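Local coordinates for putative phosphosugar isomerase (Silicibacter pomeroyi DSS-3, PDB 3FJ1), which is of unproven function but, as a protein with two SIS domains, probably binds a phosphosugar or related carbohydrate derivative and may act as an isomerase or aminotransferase, at residues 124-129 with 140-145. Sequence-based numbering, arbitrary orientation.
Sequences LTNDAA and IDIHAG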
loop_
_atom_site.group_PDB
_atom_site.type_symbol
_atom_site.label_atom_id
_atom_site.label_comp_id
_atom_site.label_asym_id
_atom_site.label_seq_id
_atom_site.Cartn_x
_atom_site.Cartn_y
_atom_site.Cartn_z
ATOM N N LEU A 124 18.666 0.817 7.320
ATOM C CA LEU A 124 19.163 -0.306 6.528
ATOM C C LEU A 124 19.501 0.313 5.150
ATOM O O LEU A 124 18.615 0.760 4.422
ATOM C CB LEU A 124 18.120 -1.408 6.364
ATOM C CG LEU A 124 17.525 -2.020 7.641
ATOM C CD1 LEU A 124 16.624 -3.233 7.319
ATOM C CD2 LEU A 124 18.583 -2.390 8.647
ATOM N N THR A 125 20.788 0.380 4.840
ATOM C CA THR A 125 21.264 1.110 3.658
ATOM C C THR A 125 22.548 0.510 3.109
ATOM O O THR A 125 23.285 -0.179 3.843
ATOM C CB THR A 125 21.437 2.656 3.971
ATOM O OG1 THR A 125 21.820 3.386 2.801
ATOM C CG2 THR A 125 22.446 2.939 5.051
ATOM N N ASN A 126 22.766 0.754 1.811
ATOM C CA ASN A 126 23.993 0.320 1.105
ATOM C C ASN A 126 25.092 1.399 1.168
ATOM O O ASN A 126 26.185 1.210 0.619
ATOM C CB ASN A 126 23.669 -0.046 -0.356
ATOM C CG ASN A 126 24.665 -1.030 -0.960
ATOM O OD1 ASN A 126 25.247 -1.880 -0.261
ATOM N ND2 ASN A 126 24.866 -0.923 -2.288
ATOM N N ASP A 127 24.791 2.544 1.780
ATOM C CA ASP A 127 25.801 3.587 1.985
ATOM C C ASP A 127 25.789 4.076 3.422
ATOM O O ASP A 127 24.966 4.921 3.799
ATOM C CB ASP A 127 25.583 4.750 1.016
ATOM C CG ASP A 127 26.708 5.766 1.074
ATOM O OD1 ASP A 127 27.557 5.684 1.992
ATOM O OD2 ASP A 127 26.730 6.648 0.192
ATOM N N ALA A 128 26.722 3.571 4.220
ATOM C CA ALA A 128 26.831 3.962 5.623
ATOM C C ALA A 128 27.247 5.427 5.860
ATOM O O ALA A 128 27.218 5.891 6.991
ATOM C CB ALA A 128 27.796 3.010 6.351
ATOM N N ALA A 129 27.673 6.144 4.825
ATOM C CA ALA A 129 28.056 7.541 4.983
ATOM C C ALA A 129 27.012 8.492 4.403
ATOM O O ALA A 129 27.258 9.690 4.324
ATOM C CB ALA A 129 29.425 7.805 4.351
ATOM N N ILE A 140 22.753 -0.033 9.714
ATOM C CA ILE A 140 23.164 -1.364 9.334
ATOM C C ILE A 140 23.476 -1.345 7.831
ATOM O O ILE A 140 22.580 -1.151 6.978
ATOM C CB ILE A 140 22.086 -2.413 9.657
ATOM C CG1 ILE A 140 21.922 -2.522 11.174
ATOM C CG2 ILE A 140 22.448 -3.745 9.041
ATOM C CD1 ILE A 140 20.703 -3.253 11.633
ATOM N N ASP A 141 24.755 -1.524 7.510
ATOM C CA ASP A 141 25.207 -1.635 6.128
ATOM C C ASP A 141 24.730 -3.003 5.572
ATOM O O ASP A 141 25.069 -4.071 6.117
ATOM C CB ASP A 141 26.725 -1.539 6.111
ATOM C CG ASP A 141 27.331 -1.490 4.717
ATOM O OD1 ASP A 141 26.730 -1.922 3.707
ATOM O OD2 ASP A 141 28.502 -1.035 4.658
ATOM N N ILE A 142 23.949 -2.959 4.504
ATOM C CA ILE A 142 23.402 -4.184 3.877
ATOM C C ILE A 142 24.389 -4.996 3.018
ATOM O O ILE A 142 24.087 -6.140 2.620
ATOM C CB ILE A 142 22.090 -3.882 3.092
ATOM C CG1 ILE A 142 22.357 -3.094 1.786
ATOM C CG2 ILE A 142 21.070 -3.162 4.066
ATOM C CD1 ILE A 142 21.105 -2.850 0.915
ATOM N N HIS A 143 25.564 -4.445 2.754
ATOM C CA HIS A 143 26.586 -5.163 1.996
ATOM C C HIS A 143 26.118 -5.733 0.646
ATOM O O HIS A 143 26.457 -6.850 0.281
ATOM C CB HIS A 143 27.210 -6.272 2.885
ATOM C CG HIS A 143 27.963 -5.752 4.069
ATOM N ND1 HIS A 143 27.357 -5.429 5.264
ATOM C CD2 HIS A 143 29.277 -5.481 4.234
ATOM C CE1 HIS A 143 28.266 -4.991 6.115
ATOM N NE2 HIS A 143 29.437 -5.015 5.511
ATOM N N ALA A 144 25.334 -4.945 -0.085
ATOM C CA ALA A 144 24.836 -5.325 -1.396
ATOM C C ALA A 144 25.935 -5.087 -2.424
ATOM O O ALA A 144 25.961 -5.748 -3.457
ATOM C CB ALA A 144 23.628 -4.479 -1.764
ATOM N N GLY A 145 26.840 -4.157 -2.121
ATOM C CA GLY A 145 27.887 -3.748 -3.079
ATOM C C GLY A 145 27.273 -2.873 -4.160
ATOM O O GLY A 145 26.109 -2.519 -4.097
HETATM O O HOH W 1 27.557 -1.607 1.240
HETATM O O HOH W 2 28.401 1.545 3.061
#
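Thr125 and Ile140 meet where two parallel strands run on into loops that stay in contact through Asn126. The nearly straight bond from Thr125 N to Ile140 O (3.2 Å) is followed by one from Ile142 N to Thr125 O (2.9 Å), the last backbone link before the strands give way to side-chain bonding. Thr125 OG1 accepts from Asp127 N, an ST turn, and bonds Ser99 O of the neighbouring strand 93-99.

Beyond the strands, the carboxamide of Asn126 works with both its ends. CG lies anti to the backbone N (chi1 -155°), carrying the amide across to 144-145. OD1 accepts from Ala144 N at 3.1 Å, a donor standing above the carbonyl plane, and more weakly from Gly145 N; ND2 gives a 2.7 Å bond to Gly145 O, which lies close to the amide plane. With an alanine here in place of the amide, the two backbone NH groups and the Gly145 carbonyl would probably lose this partner, and the 144-145 turn would be held less firmly.

Water joins the loops as well. One molecule lies within hydrogen-bonding distance of both Asn126 OD1 and Asp141 OD1; another accepts from Ala128 N and donates to Asp141 OD2. Asp141 OD1 also receives His143 N at 2.9 Å, closing an Asx turn.

On the apolar side, Leu124 and Ile140 run side by side, with Leu124 CD2 3.6 Å from Ile140 CB. Ile142 lays CG2 near Leu124 CB and CD1 against Asn126 CB, while helix 153-171 packs on Ile140 and Ile142.

The contact thus joins the two strands of a beta-alpha-beta unit in the first SIS domain, and their loops, linked directly by the Asn126 amide and through water by Asp141, are probably held in place partly by these bonds.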